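Local coordinates for Poly(Beta-D-mannuronate) lyase (Pseudopedobacter saltans, PDB 7O79), which probably cleaves the mannuronate-containing polysaccharide alginate by beta-elimination, as a beta-helical lyase of family PL6, at residues 142-147 against 173-178; 150-155 against 187-192; 214-219 against 237-242. All coordinates share one frame; numbering follows the deposited sequence.

Contact 1: 142-147 against 173-178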
# COMPACT_ATOMS: atom_id res chain seq x y z
N PRO A 142 -1.15 8.99 5.58
CA PRO A 142 -1.16 7.53 5.50
C PRO A 142 -0.69 6.90 6.81
O PRO A 142 0.08 7.49 7.58
CB PRO A 142 -0.18 7.22 4.36
CG PRO A 142 -0.10 8.48 3.55
CD PRO A 142 -0.38 9.63 4.50
N LEU A 143 -1.18 5.69 7.07
CA LEU A 143 -0.68 4.94 8.22
C LEU A 143 0.80 4.59 8.02
O LEU A 143 1.64 4.84 8.90
CB LEU A 143 -1.54 3.69 8.42
CG LEU A 143 -1.48 3.03 9.80
CD1 LEU A 143 -2.79 2.32 10.11
CD2 LEU A 143 -0.31 2.06 9.90
N VAL A 144 1.13 4.05 6.86
CA VAL A 144 2.51 3.73 6.49
C VAL A 144 2.84 4.53 5.25
O VAL A 144 2.10 4.47 4.26
CB VAL A 144 2.72 2.23 6.23
CG1 VAL A 144 4.15 1.98 5.76
CG2 VAL A 144 2.43 1.41 7.46
N GLY A 145 3.95 5.26 5.28
CA GLY A 145 4.43 5.97 4.11
C GLY A 145 5.85 5.61 3.72
O GLY A 145 6.68 5.27 4.56
N ASN A 146 6.13 5.71 2.42
CA ASN A 146 7.49 5.63 1.91
C ASN A 146 7.82 6.94 1.22
O ASN A 146 7.05 7.42 0.38
CB ASN A 146 7.69 4.44 0.96
CG ASN A 146 9.16 4.20 0.63
OD1 ASN A 146 9.92 3.71 1.46
ND2 ASN A 146 9.55 4.50 -0.62
N ASP A 147 8.98 7.49 1.56
CA ASP A 147 9.39 8.82 1.17
C ASP A 147 9.87 8.81 -0.29
O ASP A 147 10.19 7.77 -0.86
CB ASP A 147 10.47 9.28 2.16
CG ASP A 147 10.61 10.76 2.25
OD1 ASP A 147 9.88 11.33 3.11
OD2 ASP A 147 11.44 11.36 1.51
N GLU A 173 -4.71 6.77 3.35
CA GLU A 173 -4.37 5.44 2.89
C GLU A 173 -3.77 4.62 4.03
O GLU A 173 -3.32 5.16 5.04
CB GLU A 173 -3.35 5.51 1.74
CG GLU A 173 -3.79 6.35 0.54
CD GLU A 173 -3.42 7.82 0.65
OE1 GLU A 173 -3.39 8.49 -0.40
OE2 GLU A 173 -3.16 8.30 1.79
N ILE A 174 -3.77 3.30 3.86
CA ILE A 174 -3.00 2.50 4.82
C ILE A 174 -1.52 2.52 4.44
O ILE A 174 -0.64 2.64 5.31
CB ILE A 174 -3.55 1.07 4.92
CG1 ILE A 174 -5.06 1.10 5.23
CG2 ILE A 174 -2.81 0.31 6.02
CD1 ILE A 174 -5.46 2.08 6.37
N PHE A 175 -1.22 2.42 3.14
CA PHE A 175 0.13 2.50 2.58
C PHE A 175 0.13 3.51 1.44
O PHE A 175 -0.73 3.43 0.56
CB PHE A 175 0.59 1.14 2.02
CG PHE A 175 0.98 0.12 3.06
CD1 PHE A 175 0.03 -0.70 3.66
CD2 PHE A 175 2.32 -0.09 3.38
CE1 PHE A 175 0.39 -1.67 4.60
CE2 PHE A 175 2.71 -1.07 4.31
CZ PHE A 175 1.74 -1.87 4.91
N ARG A 176 1.08 4.44 1.44
CA ARG A 176 1.33 5.31 0.29
C ARG A 176 2.82 5.25 -0.04
O ARG A 176 3.65 5.66 0.77
CB ARG A 176 0.86 6.75 0.56
CG ARG A 176 1.10 7.70 -0.62
CD ARG A 176 0.60 9.15 -0.39
NE ARG A 176 1.37 9.85 0.64
CZ ARG A 176 0.91 10.88 1.34
NH1 ARG A 176 -0.30 11.37 1.10
NH2 ARG A 176 1.68 11.45 2.26
N ILE A 177 3.15 4.74 -1.23
CA ILE A 177 4.54 4.44 -1.61
C ILE A 177 5.00 5.42 -2.67
O ILE A 177 4.78 5.22 -3.87
CB ILE A 177 4.72 2.99 -2.09
CG1 ILE A 177 3.95 2.01 -1.19
CG2 ILE A 177 6.22 2.66 -2.23
CD1 ILE A 177 4.44 2.04 0.25
N TRP A 178 5.73 6.45 -2.24
CA TRP A 178 6.42 7.33 -3.17
C TRP A 178 7.77 6.73 -3.54
O TRP A 178 8.23 5.75 -2.94
CB TRP A 178 6.63 8.70 -2.55
CG TRP A 178 5.39 9.54 -2.36
CD1 TRP A 178 4.26 9.55 -3.14
CD2 TRP A 178 5.18 10.49 -1.32
NE1 TRP A 178 3.34 10.46 -2.63
CE2 TRP A 178 3.89 11.06 -1.52
CE3 TRP A 178 5.96 10.94 -0.24
CZ2 TRP A 178 3.36 12.04 -0.67
CZ3 TRP A 178 5.43 11.92 0.61
CH2 TRP A 178 4.14 12.46 0.38
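Val144 and Phe175 pair in two neighbouring parallel strands, 144-146 and 175-177, on one wall of the beta-helix. The strand axes run 4.8 Å apart and 2° from parallel. Val144 N donates to Ile174 O at 2.7 Å. Val144 O takes Arg176 N, and Asn146 N donates to Arg176 O, so the strands are joined in the regular parallel pattern. Before the strands Leu143 N donates to Glu173 O, and after them Trp178 N donates to Asn146 O.

Val144, Asn146, Phe175 and Ile177 share one face. CB of Val144 sits over the Phe175 ring, 4.1 Å from its centroid, and CG1 touches CD2 of that ring. Asn146 turns its CG anti to the backbone N (chi1 -170°). This brings the amide alongside Ile177 CG2, and ND2 donates to Trp178 O at 2.9 Å with the acceptor in the amide plane. OD1 of the same buried amide takes Ser151 and Asn154 as partners.

Arg176 is on the other face. Its chain is extended as far as CD and then bends at chi3 (68°), which lays the guanidinium flat between two neighbours. Pro142 CG sits over its centre, 3.4 Å from CZ, and the Trp178 ring lies against the opposite side. NH2 is hydrogen-bonded to Tyr118 OH. Glu173 OE2 also touches Pro142 CG, at 3.5 Å.

Parallel strands in register from one coil to the next, with Val144, Phe175 and Ile177 in the buried core, are characteristic of the right-handed parallel beta-helix of the pectate lyase-like superfamily.

Contact 2: 150-155 against 187-192; sequences NSRYNT and GDDGAF. With PO4 (phosphate ion), chain B.
Tyr153 and Phe192 have nearly the same first torsion (chi1 -68° and -56°), with CG anti to the carbonyl carbon in each. Both also have left-handed backbone angles. Their rings therefore project the same way and lie in an offset stack, planes 6° apart and centroids 4.6 Å apart. Phe192 CB sits over the centre of the Tyr153 ring, and Tyr153 OH lies over the Phe192 ring.

Arg152 is extended from CG to NE and runs alongside the Gly190 carbonyl to Asp189. The salt bridge is side-on and bidentate: NE donates to Asp189 OD1 at 3.0 Å and NH1 to Asp189 OD2 at 2.7 Å. Both oxygens are met syn but out of the carboxylate plane. Asp189 OD1 also takes a weak bond from Gly190 N.

The guanidinium turns another edge to a phosphate ion, probably from the crystallisation liquor. NH2 of Arg152 is 3.1 Å from phosphate O1, and NH1 reaches O4. Asn150 N adds a straight bond to O1, 2.9 Å long.

In the backbone, Tyr153 N donates to Ala191 O at 3.0 Å. Water 1 accepts from Asn154 N and lies within hydrogen-bonding distance of Ser151 O and Ala191 O, while water 2 bridges Asn154 O to Phe192 O. The Asn154 side chain turns to Asn127, Gly124 and Asn146. Matching turns stacked on successive coils, with aromatic residues in line outside, are typical of a parallel beta-helix.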
# COMPACT_ATOMS: atom_id res chain seq x y z
N ASN A 150 15.71 8.42 -1.73
CA ASN A 150 16.66 7.64 -0.93
C ASN A 150 15.97 6.68 0.06
O ASN A 150 16.42 6.47 1.18
CB ASN A 150 17.63 8.58 -0.20
CG ASN A 150 18.87 7.86 0.27
OD1 ASN A 150 19.46 7.07 -0.46
ND2 ASN A 150 19.27 8.13 1.51
N SER A 151 14.86 6.03 -0.39
CA SER A 151 14.12 5.12 0.49
C SER A 151 13.66 3.89 -0.32
O SER A 151 12.49 3.69 -0.67
CB SER A 151 12.97 5.88 1.17
OG SER A 151 12.23 5.07 2.05
N ARG A 152 14.61 3.01 -0.64
CA ARG A 152 14.38 1.86 -1.49
C ARG A 152 14.54 0.57 -0.69
O ARG A 152 15.27 0.53 0.31
CB ARG A 152 15.36 1.83 -2.67
CG ARG A 152 15.27 3.02 -3.59
CD ARG A 152 16.29 2.94 -4.71
NE ARG A 152 16.03 3.93 -5.76
CZ ARG A 152 16.33 5.22 -5.65
NH1 ARG A 152 16.06 6.06 -6.65
NH2 ARG A 152 16.89 5.68 -4.54
N TYR A 153 13.85 -0.48 -1.16
CA TYR A 153 14.00 -1.86 -0.63
C TYR A 153 13.52 -1.99 0.82
O TYR A 153 14.07 -2.77 1.60
CB TYR A 153 15.43 -2.38 -0.77
CG TYR A 153 15.83 -2.60 -2.22
CD1 TYR A 153 15.48 -3.78 -2.88
CD2 TYR A 153 16.55 -1.64 -2.92
CE1 TYR A 153 15.82 -3.98 -4.21
CE2 TYR A 153 16.90 -1.84 -4.24
CZ TYR A 153 16.54 -3.00 -4.88
OH TYR A 153 16.89 -3.18 -6.19
N ASN A 154 12.50 -1.24 1.19
CA ASN A 154 11.87 -1.42 2.49
C ASN A 154 10.77 -2.47 2.38
O ASN A 154 10.15 -2.64 1.33
CB ASN A 154 11.33 -0.09 2.99
CG ASN A 154 12.43 0.96 3.16
OD1 ASN A 154 13.44 0.68 3.81
ND2 ASN A 154 12.22 2.16 2.60
N THR A 155 10.56 -3.20 3.47
CA THR A 155 9.67 -4.35 3.48
C THR A 155 8.79 -4.27 4.72
O THR A 155 9.29 -4.00 5.82
CB THR A 155 10.48 -5.67 3.48
OG1 THR A 155 11.18 -5.79 2.23
CG2 THR A 155 9.57 -6.90 3.63
N GLY A 187 12.17 4.09 -16.38
CA GLY A 187 13.49 3.50 -16.25
C GLY A 187 13.48 2.31 -15.30
O GLY A 187 12.45 1.95 -14.72
N ASP A 188 14.66 1.70 -15.14
CA ASP A 188 14.83 0.48 -14.33
C ASP A 188 14.56 0.69 -12.85
O ASP A 188 14.33 -0.29 -12.13
CB ASP A 188 16.26 -0.04 -14.47
CG ASP A 188 16.47 -0.88 -15.69
OD1 ASP A 188 15.75 -0.66 -16.69
OD2 ASP A 188 17.36 -1.75 -15.65
N ASP A 189 14.63 1.92 -12.38
CA ASP A 189 14.58 2.26 -10.96
C ASP A 189 13.15 2.12 -10.42
O ASP A 189 12.21 1.81 -11.15
CB ASP A 189 15.12 3.67 -10.75
CG ASP A 189 15.79 3.87 -9.41
OD1 ASP A 189 15.81 2.94 -8.58
OD2 ASP A 189 16.28 5.00 -9.16
N GLY A 190 13.02 2.40 -9.13
CA GLY A 190 11.75 2.34 -8.44
C GLY A 190 11.98 2.47 -6.95
O GLY A 190 13.11 2.69 -6.49
N ALA A 191 10.87 2.34 -6.19
CA ALA A 191 10.94 2.27 -4.73
C ALA A 191 11.31 0.88 -4.22
O ALA A 191 11.89 0.74 -3.14
CB ALA A 191 9.61 2.69 -4.10
N PHE A 192 10.96 -0.16 -4.98
CA PHE A 192 11.21 -1.54 -4.57
C PHE A 192 10.68 -1.81 -3.16
O PHE A 192 11.34 -2.44 -2.32
CB PHE A 192 12.70 -1.90 -4.67
CG PHE A 192 13.30 -1.67 -6.04
CD1 PHE A 192 13.29 -2.70 -6.98
CD2 PHE A 192 13.93 -0.48 -6.36
CE1 PHE A 192 13.86 -2.52 -8.23
CE2 PHE A 192 14.51 -0.29 -7.62
CZ PHE A 192 14.47 -1.31 -8.55
P PO4 B . 17.03 9.49 -5.47
O1 PO4 B . 16.09 8.63 -4.64
O2 PO4 B . 18.46 9.22 -5.01
O3 PO4 B . 16.67 10.94 -5.24
O4 PO4 B . 16.92 9.21 -6.95
O HOH W 1 11.20 1.04 -0.40
O HOH W 2 11.23 -4.34 -0.62

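Contact 3: 214-219 against 237-242; sequences KSNRNK and GNFNTI
Ser215 O begins the contact by accepting Asn240 ND2 at 3.0 Å. The donor lies nearly along the carbonyl axis, and the oxygen is in the amide plane of Asn240. Ser215 OG is hydrogen-bonded to Ile177 O and also takes Asn218 ND2 from its own segment.

Asn216 follows. Its OD1 meets Asn238 N at 2.6 Å, but this donor stands well above the carbonyl plane. The same oxygen lies close to Gly237 CA. Asn216 ND2 and Asn238 ND2 both turn to Glu185 O.

Arg217 has left-handed backbone angles, as has Phe239. Its N makes two weak bonds, to Asn238 O and Phe239 O. The side chain bends at chi2 (-96°), which lays the guanidinium flat on the Phe239 ring. The planes are 13° apart, and CZ is 4.2 Å from the ring centroid in an off-centre cation-pi contact. NH2 sits over the ring near CD2, while Phe239 CB lies over the centre of the guanidinium.

The amide of Asn218 lies beside that of Asn240, planes 17° apart. Asn240 OD1 receives Asn218 N at 2.9 Å, in the carbonyl plane, and a weak bond from Asn218 ND2. Asn218 OD1 takes Phe193 N from the preceding coil, and Thr241 N donates to Asn218 O.

Lys219 pairs with Thr241 as the strands begin. Its CD touches Thr241 CB at 3.7 Å. Water 3 accepts from Lys219 NZ, donates to Phe239 O and also meets Thr241 OG1. Buried asparagines repeated at the same turn, amide beside amide, form the asparagine stack of a parallel beta-helix.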
# COMPACT_ATOMS: atom_id res chain seq x y z
N LYS A 214 2.65 4.79 -5.84
CA LYS A 214 2.99 5.98 -6.62
C LYS A 214 4.47 5.97 -6.96
O LYS A 214 5.19 6.94 -6.74
CB LYS A 214 2.62 7.24 -5.84
CG LYS A 214 1.12 7.48 -5.72
CD LYS A 214 0.83 8.79 -4.98
CE LYS A 214 -0.63 9.22 -5.16
NZ LYS A 214 -1.03 10.30 -4.21
N SER A 215 4.95 4.83 -7.46
CA SER A 215 6.36 4.58 -7.75
C SER A 215 6.43 3.24 -8.48
O SER A 215 5.41 2.55 -8.64
CB SER A 215 7.22 4.54 -6.48
OG SER A 215 6.66 3.64 -5.52
N ASN A 216 7.65 2.83 -8.87
CA ASN A 216 7.87 1.60 -9.63
C ASN A 216 8.40 0.45 -8.78
O ASN A 216 8.97 0.64 -7.70
CB ASN A 216 8.87 1.80 -10.79
CG ASN A 216 8.44 2.86 -11.77
OD1 ASN A 216 7.32 3.37 -11.71
ND2 ASN A 216 9.31 3.16 -12.72
N ARG A 217 8.23 -0.76 -9.32
CA ARG A 217 8.90 -2.00 -8.89
C ARG A 217 8.56 -2.40 -7.46
O ARG A 217 9.39 -2.97 -6.75
CB ARG A 217 10.41 -1.93 -9.09
CG ARG A 217 10.80 -1.34 -10.39
CD ARG A 217 11.07 -2.45 -11.37
NE ARG A 217 11.31 -1.94 -12.71
CZ ARG A 217 11.29 -2.69 -13.81
NH1 ARG A 217 11.03 -3.99 -13.74
NH2 ARG A 217 11.53 -2.13 -14.99
N ASN A 218 7.33 -2.16 -7.07
CA ASN A 218 6.87 -2.54 -5.77
C ASN A 218 6.21 -3.92 -5.81
O ASN A 218 5.77 -4.34 -6.83
CB ASN A 218 5.91 -1.50 -5.24
CG ASN A 218 6.56 -0.15 -5.10
OD1 ASN A 218 7.46 0.01 -4.34
ND2 ASN A 218 6.14 0.77 -5.86
N LYS A 219 6.21 -4.60 -4.69
CA LYS A 219 5.60 -5.91 -4.55
C LYS A 219 4.50 -5.97 -3.50
O LYS A 219 4.76 -5.83 -2.34
CB LYS A 219 6.65 -6.94 -4.19
CG LYS A 219 7.92 -6.84 -4.97
CD LYS A 219 7.63 -7.23 -6.39
CE LYS A 219 8.76 -7.96 -7.07
NZ LYS A 219 9.33 -7.07 -8.08
N GLY A 237 3.22 5.36 -11.46
CA GLY A 237 4.35 4.46 -11.63
C GLY A 237 4.04 3.26 -12.50
O GLY A 237 2.95 3.08 -13.05
N ASN A 238 5.06 2.41 -12.62
CA ASN A 238 5.12 1.36 -13.62
C ASN A 238 5.80 0.12 -13.05
O ASN A 238 6.52 0.19 -12.06
CB ASN A 238 5.84 1.83 -14.91
CG ASN A 238 5.23 3.12 -15.49
OD1 ASN A 238 4.13 3.09 -16.03
ND2 ASN A 238 5.94 4.24 -15.37
N PHE A 239 5.56 -1.02 -13.70
CA PHE A 239 6.18 -2.30 -13.32
C PHE A 239 5.95 -2.65 -11.85
O PHE A 239 6.87 -2.98 -11.10
CB PHE A 239 7.68 -2.30 -13.67
CG PHE A 239 7.99 -1.65 -14.98
CD1 PHE A 239 7.75 -2.32 -16.17
CD2 PHE A 239 8.55 -0.39 -15.04
CE1 PHE A 239 8.03 -1.73 -17.39
CE2 PHE A 239 8.83 0.20 -16.25
CZ PHE A 239 8.58 -0.47 -17.42
N ASN A 240 4.69 -2.59 -11.42
CA ASN A 240 4.36 -3.03 -10.08
C ASN A 240 3.80 -4.44 -10.12
O ASN A 240 3.29 -4.90 -11.14
CB ASN A 240 3.37 -2.07 -9.42
CG ASN A 240 4.05 -0.78 -8.99
OD1 ASN A 240 5.10 -0.82 -8.33
ND2 ASN A 240 3.49 0.35 -9.39
N THR A 241 3.94 -5.15 -9.00
CA THR A 241 3.53 -6.54 -8.89
C THR A 241 2.48 -6.67 -7.79
O THR A 241 2.72 -6.28 -6.64
CB THR A 241 4.72 -7.46 -8.61
OG1 THR A 241 5.62 -7.43 -9.73
CG2 THR A 241 4.25 -8.90 -8.39
N ILE A 242 1.32 -7.20 -8.16
CA ILE A 242 0.22 -7.42 -7.23
C ILE A 242 -0.19 -8.88 -7.42
O ILE A 242 -0.83 -9.22 -8.42
CB ILE A 242 -0.95 -6.46 -7.48
CG1 ILE A 242 -0.45 -5.02 -7.36
CG2 ILE A 242 -2.06 -6.67 -6.44
CD1 ILE A 242 -1.49 -3.98 -7.67
O HOH W 3 7.35 -5.36 -9.79

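In the fold
Contacts 1 and 2 join the same two coils of the beta-helix, and contact 3 joins the next two. Contact 1 lies in the parallel strands of one wall. Contacts 2 and 3 lie in the turns that lead from that wall to the strands beginning near residues 155, 194, 219 and 241. Contacts 1 and 2 interleave along the chain, and contact 3 follows both. The centre of contact 1 is about 14 Å from those of contacts 2 and 3, which are about 9 Å apart. Asn146 joins contact 1 to Ser151 and Asn154, Ile177 O reaches Lys214 and Ser215, and Ala191 N bonds to Asn216 O. Four successive coils are thus held together continuously at this corner.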